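Local coordinates for protein 16S rRNA methylase (Uncultured bacterium, PDB 7JLZ) that probably methylates N1 of adenine 1408 in 16S rRNA of the small ribosomal subunit, a modification that confers resistance to aminoglycosides, at residues G81-F86 against N118-N123; I77-L80 against F86-E89. All coordinates share one frame; numbering follows the deposited sequence. Where two conformers were deposited one is given.

Contact 1 of 2, residues G81-F86 against N118-N123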
loop_
_atom_site.group_PDB
_atom_site.type_symbol
_atom_site.label_atom_id
_atom_site.label_comp_id
_atom_site.label_asym_id
_atom_site.label_seq_id
_atom_site.Cartn_x
_atom_site.Cartn_y
_atom_site.Cartn_z
ATOM N N GLY A 81 6.759 -3.352 9.851
ATOM C CA GLY A 81 5.872 -2.333 10.382
ATOM C C GLY A 81 4.429 -2.776 10.325
ATOM O O GLY A 81 4.078 -3.763 9.677
ATOM N N SER A 82 3.595 -2.020 11.031
ATOM C CA SER A 82 2.161 -2.249 11.121
ATOM C C SER A 82 1.558 -0.937 11.601
ATOM O O SER A 82 2.287 -0.005 11.953
ATOM C CB SER A 82 1.820 -3.384 12.092
ATOM O OG SER A 82 2.060 -2.986 13.434
ATOM N N VAL A 83 0.222 -0.872 11.618
ATOM C CA VAL A 83 -0.447 0.318 12.163
ATOM C C VAL A 83 0.048 0.598 13.570
ATOM O O VAL A 83 0.374 1.738 13.924
ATOM C CB VAL A 83 -1.977 0.146 12.155
ATOM C CG1 VAL A 83 -2.637 1.245 12.998
ATOM C CG2 VAL A 83 -2.529 0.166 10.755
ATOM N N GLU A 84 0.113 -0.445 14.396
ATOM C CA GLU A 84 0.436 -0.303 15.807
ATOM C C GLU A 84 1.920 -0.065 16.054
ATOM O O GLU A 84 2.282 0.506 17.089
ATOM C CB GLU A 84 -0.032 -1.547 16.563
ATOM C CG GLU A 84 -1.549 -1.733 16.614
ATOM C CD GLU A 84 -2.183 -2.100 15.272
ATOM O OE1 GLU A 84 -3.348 -1.696 15.055
ATOM O OE2 GLU A 84 -1.528 -2.784 14.448
ATOM N N TYR A 85 2.784 -0.502 15.136
ATOM C CA TYR A 85 4.230 -0.315 15.225
ATOM C C TYR A 85 4.695 0.248 13.891
ATOM O O TYR A 85 5.324 -0.440 13.083
ATOM C CB TYR A 85 4.947 -1.623 15.568
ATOM C CG TYR A 85 4.591 -2.137 16.942
ATOM C CD1 TYR A 85 5.244 -1.665 18.077
ATOM C CD2 TYR A 85 3.597 -3.090 17.105
ATOM C CE1 TYR A 85 4.916 -2.137 19.337
ATOM C CE2 TYR A 85 3.264 -3.565 18.351
ATOM C CZ TYR A 85 3.924 -3.089 19.465
ATOM O OH TYR A 85 3.588 -3.567 20.709
ATOM N N PHE A 86 4.344 1.505 13.651
ATOM C CA PHE A 86 4.715 2.041 12.358
ATOM C C PHE A 86 6.015 2.833 12.456
ATOM O O PHE A 86 6.218 3.573 13.427
ATOM C CB PHE A 86 3.608 2.939 11.815
ATOM C CG PHE A 86 3.814 3.303 10.389
ATOM C CD1 PHE A 86 4.557 4.424 10.053
ATOM C CD2 PHE A 86 3.337 2.479 9.382
ATOM C CE1 PHE A 86 4.779 4.734 8.728
ATOM C CE2 PHE A 86 3.557 2.783 8.058
ATOM C CZ PHE A 86 4.284 3.907 7.725
ATOM N N ASN A 118 -6.643 5.582 11.584
ATOM C CA ASN A 118 -6.637 5.789 10.139
ATOM C C ASN A 118 -5.925 7.072 9.726
ATOM O O ASN A 118 -5.623 7.230 8.536
ATOM C CB ASN A 118 -8.069 5.776 9.590
ATOM C CG ASN A 118 -8.745 4.406 9.718
ATOM O OD1 ASN A 118 -8.082 3.365 9.790
ATOM N ND2 ASN A 118 -10.077 4.408 9.742
ATOM N N SER A 119 -5.632 7.974 10.672
ATOM C CA SER A 119 -4.860 9.181 10.379
ATOM C C SER A 119 -3.446 8.870 9.899
ATOM O O SER A 119 -2.757 9.776 9.414
ATOM C CB SER A 119 -4.790 10.077 11.617
ATOM O OG SER A 119 -3.841 9.597 12.546
ATOM N N LEU A 120 -2.996 7.621 10.041
ATOM C CA LEU A 120 -1.717 7.211 9.479
ATOM C C LEU A 120 -1.646 7.490 7.986
ATOM O O LEU A 120 -0.582 7.850 7.471
ATOM C CB LEU A 120 -1.502 5.724 9.755
ATOM C CG LEU A 120 -0.293 5.050 9.113
ATOM C CD1 LEU A 120 0.983 5.592 9.727
ATOM C CD2 LEU A 120 -0.375 3.546 9.288
ATOM N N ILE A 121 -2.768 7.339 7.281
ATOM C CA ILE A 121 -2.774 7.464 5.823
ATOM C C ILE A 121 -2.326 8.857 5.400
ATOM O O ILE A 121 -1.414 9.021 4.582
ATOM C CB ILE A 121 -4.170 7.127 5.272
ATOM C CG1 ILE A 121 -4.482 5.654 5.524
ATOM C CG2 ILE A 121 -4.263 7.442 3.784
ATOM C CD1 ILE A 121 -5.916 5.287 5.193
ATOM N N SER A 122 -2.959 9.887 5.951
ATOM C CA SER A 122 -2.577 11.241 5.574
ATOM C C SER A 122 -1.180 11.585 6.073
ATOM O O SER A 122 -0.473 12.365 5.434
ATOM C CB SER A 122 -3.601 12.242 6.104
ATOM O OG SER A 122 -3.775 13.304 5.184
ATOM N N ASN A 123 -0.758 11.004 7.198
ATOM C CA ASN A 123 0.540 11.364 7.758
ATOM C C ASN A 123 1.704 10.651 7.079
ATOM O O ASN A 123 2.838 11.119 7.183
ATOM C CB ASN A 123 0.556 11.110 9.268
ATOM C CG ASN A 123 -0.184 12.201 10.038
ATOM O OD1 ASN A 123 -0.887 13.021 9.448
ATOM N ND2 ASN A 123 -0.017 12.222 11.344
#
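Ser82 OG accepts the backbone N-H of Tyr85 at 3.1 Å, an ST motif with an N-H...O angle of 145° that helps hold the bend from which Val83 and Phe86 reach Leu120. The setting is a Rossmann-like methyltransferase fold: 81-86 begins the loop from edge strand 76-80 to central strand 94-100. The partner segment 118-123 runs into the short helix 120-124 ahead of strand 129-135. A backbone bond closes the same turn, Ser82 N to Tyr85 O at 3.1 Å, while the second grip on Tyr85 N, from Ser82 O, is weak.

Between the segments the touching atoms are all carbon, and Leu120 carries its whole side. Its CD1 sits over the middle of the Phe86 ring, 3.7 Å from the centroid and 12° off the normal, a CH-pi contact made almost straight down on the face. The other methyl reaches the rim, with Leu120 CD2 at 3.9 Å from Phe86 CD2; Leu120 CD2 also lies 4.3 Å from Val83 CG2. The isobutyl fork thus spans both loop residues. With CG anti to the backbone N (chi1 -169°), Phe86 presents that face to the helix, and Ser82 O lies in the ring plane at its edge.

Around this small patch the polar groups tie both segments to the loop that follows strand 94-100: Glu84 OE1 is hydrogen-bonded to Ser105 OG, and Asn118 OD1 takes the backbone N-H of Leu107. Val83 also packs on Trp103, and Ile121 turns to Leu97 and Ile99 of strand 94-100. Within the helical segment, Ile121 N donates to Asn118 O at 3.1 Å.

Contact 2 of 2, residues I77-L80 against F86-E89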
loop_
_atom_site.group_PDB
_atom_site.type_symbol
_atom_site.label_atom_id
_atom_site.label_comp_id
_atom_site.label_asym_id
_atom_site.label_seq_id
_atom_site.Cartn_x
_atom_site.Cartn_y
_atom_site.Cartn_z
ATOM N N ILE A 77 12.741 -1.563 -1.278
ATOM C CA ILE A 77 13.150 -1.781 0.100
ATOM C C ILE A 77 11.952 -2.294 0.889
ATOM O O ILE A 77 10.798 -1.965 0.589
ATOM C CB ILE A 77 13.746 -0.495 0.718
ATOM C CG1 ILE A 77 14.398 -0.790 2.066
ATOM C CG2 ILE A 77 12.697 0.580 0.847
ATOM C CD1 ILE A 77 14.949 0.439 2.734
ATOM N N TYR A 78 12.237 -3.139 1.887
ATOM C CA TYR A 78 11.220 -3.874 2.629
ATOM C C TYR A 78 11.441 -3.692 4.121
ATOM O O TYR A 78 12.540 -3.950 4.617
ATOM C CB TYR A 78 11.259 -5.369 2.265
ATOM C CG TYR A 78 11.106 -5.603 0.777
ATOM C CD1 TYR A 78 12.208 -5.525 -0.084
ATOM C CD2 TYR A 78 9.863 -5.890 0.228
ATOM C CE1 TYR A 78 12.067 -5.714 -1.448
ATOM C CE2 TYR A 78 9.714 -6.100 -1.142
ATOM C CZ TYR A 78 10.822 -6.008 -1.971
ATOM O OH TYR A 78 10.691 -6.206 -3.329
ATOM N N ILE A 79 10.396 -3.268 4.835
ATOM C CA ILE A 79 10.520 -2.782 6.208
ATOM C C ILE A 79 9.492 -3.460 7.101
ATOM O O ILE A 79 8.352 -3.702 6.686
ATOM C CB ILE A 79 10.344 -1.245 6.256
ATOM C CG1 ILE A 79 11.444 -0.572 5.439
ATOM C CG2 ILE A 79 10.342 -0.698 7.698
ATOM C CD1 ILE A 79 11.232 0.888 5.289
ATOM N N LEU A 80 9.887 -3.758 8.337
ATOM C CA LEU A 80 8.940 -4.271 9.319
ATOM C C LEU A 80 8.066 -3.136 9.839
ATOM O O LEU A 80 8.574 -2.084 10.243
ATOM C CB LEU A 80 9.663 -4.925 10.492
ATOM C CG LEU A 80 10.317 -6.274 10.302
ATOM C CD1 LEU A 80 10.833 -6.749 11.651
ATOM C CD2 LEU A 80 9.319 -7.267 9.706
ATOM N N PHE A 86 4.344 1.505 13.651
ATOM C CA PHE A 86 4.715 2.041 12.358
ATOM C C PHE A 86 6.015 2.833 12.456
ATOM O O PHE A 86 6.218 3.573 13.427
ATOM C CB PHE A 86 3.608 2.939 11.815
ATOM C CG PHE A 86 3.814 3.303 10.389
ATOM C CD1 PHE A 86 4.557 4.424 10.053
ATOM C CD2 PHE A 86 3.337 2.479 9.382
ATOM C CE1 PHE A 86 4.779 4.734 8.728
ATOM C CE2 PHE A 86 3.557 2.783 8.058
ATOM C CZ PHE A 86 4.284 3.907 7.725
ATOM N N PRO A 87 6.917 2.733 11.478
ATOM C CA PRO A 87 8.208 3.440 11.593
ATOM C C PRO A 87 8.046 4.948 11.421
ATOM O O PRO A 87 7.664 5.418 10.345
ATOM C CB PRO A 87 9.048 2.835 10.464
ATOM C CG PRO A 87 8.040 2.302 9.482
ATOM C CD PRO A 87 6.873 1.834 10.305
ATOM N N ASP A 88 8.363 5.701 12.486
ATOM C CA ASP A 88 8.283 7.163 12.440
ATOM C C ASP A 88 9.088 7.741 11.287
ATOM O O ASP A 88 8.724 8.797 10.743
ATOM C CB ASP A 88 8.800 7.765 13.752
ATOM C CG ASP A 88 7.766 7.759 14.866
ATOM O OD1 ASP A 88 6.551 7.739 14.583
ATOM O OD2 ASP A 88 8.185 7.791 16.044
ATOM N N GLU A 89 10.197 7.090 10.941
ATOM C CA GLU A 89 11.083 7.526 9.868
ATOM C C GLU A 89 10.360 7.703 8.543
ATOM O O GLU A 89 10.815 8.488 7.702
ATOM C CB GLU A 89 12.222 6.513 9.686
ATOM C CG GLU A 89 13.163 6.345 10.882
ATOM C CD GLU A 89 12.800 5.140 11.756
ATOM O OE1 GLU A 89 11.607 4.751 11.780
ATOM O OE2 GLU A 89 13.706 4.589 12.421
#
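Ile79 and Leu80, at the end of the strand that starts before Ile77, meet Pro87 where the chain has looped back past the strand's carboxyl end. This is the outermost parallel strand of the seven-stranded, Rossmann-like methyltransferase sheet, order 3-2-1-4-5-7-6, and that end of the parallel strands is where enzymes of this fold usually hold S-adenosylmethionine.

The strand is held from both sides by backbone bonds, Ile77 with Phe51 and Gly53 of strand 49-55 and Tyr78 with Val4.

Ile79 points toward the returning loop. Its chi1 of -62° sets CG2 anti to the backbone N, and this methyl is the one that meets the proline, 4.2 Å from Pro87 CG. Of the two side chains, only the CG2 methyl of Ile79 and the CG corner of the Pro87 ring come close, so the packing is light. Ile79 also touches Met1, Leu90 and Ile52, making it part of a larger apolar cluster.

Leu80 contributes through its backbone, since its side chain leads away from the loop: the carbonyl O of Leu80 lies 4.3 Å from Pro87 CD, a van der Waals approach. The side chain of Pro87 is also about 4 Å from a bound sulfate ion, probably from the crystallisation liquor. Beyond the proline the chain enters a 3-10 turn, where Glu89 OE2 is hydrogen-bonded to the amino group of Met1.

Contact 1 is a surface contact and contact 2 a buried one, yet both fasten the same connection between strands 76-80 and 94-100. Contact 2 closes the loop back on the strand it has just left, through aliphatic carbons and one backbone carbonyl oxygen; contact 1 joins it to a helix more than thirty residues later and uses an aromatic face. Phe86 lies in a segment of each, but crosses only in contact 1. Its ring is sandwiched, with Leu120 CD1 over one face and Pro87 CD over the other, offset toward the rim. The centres lie about 10 Å apart, and the contacts also touch directly where Gly81 CA comes within 4.3 Å of Pro87 CD.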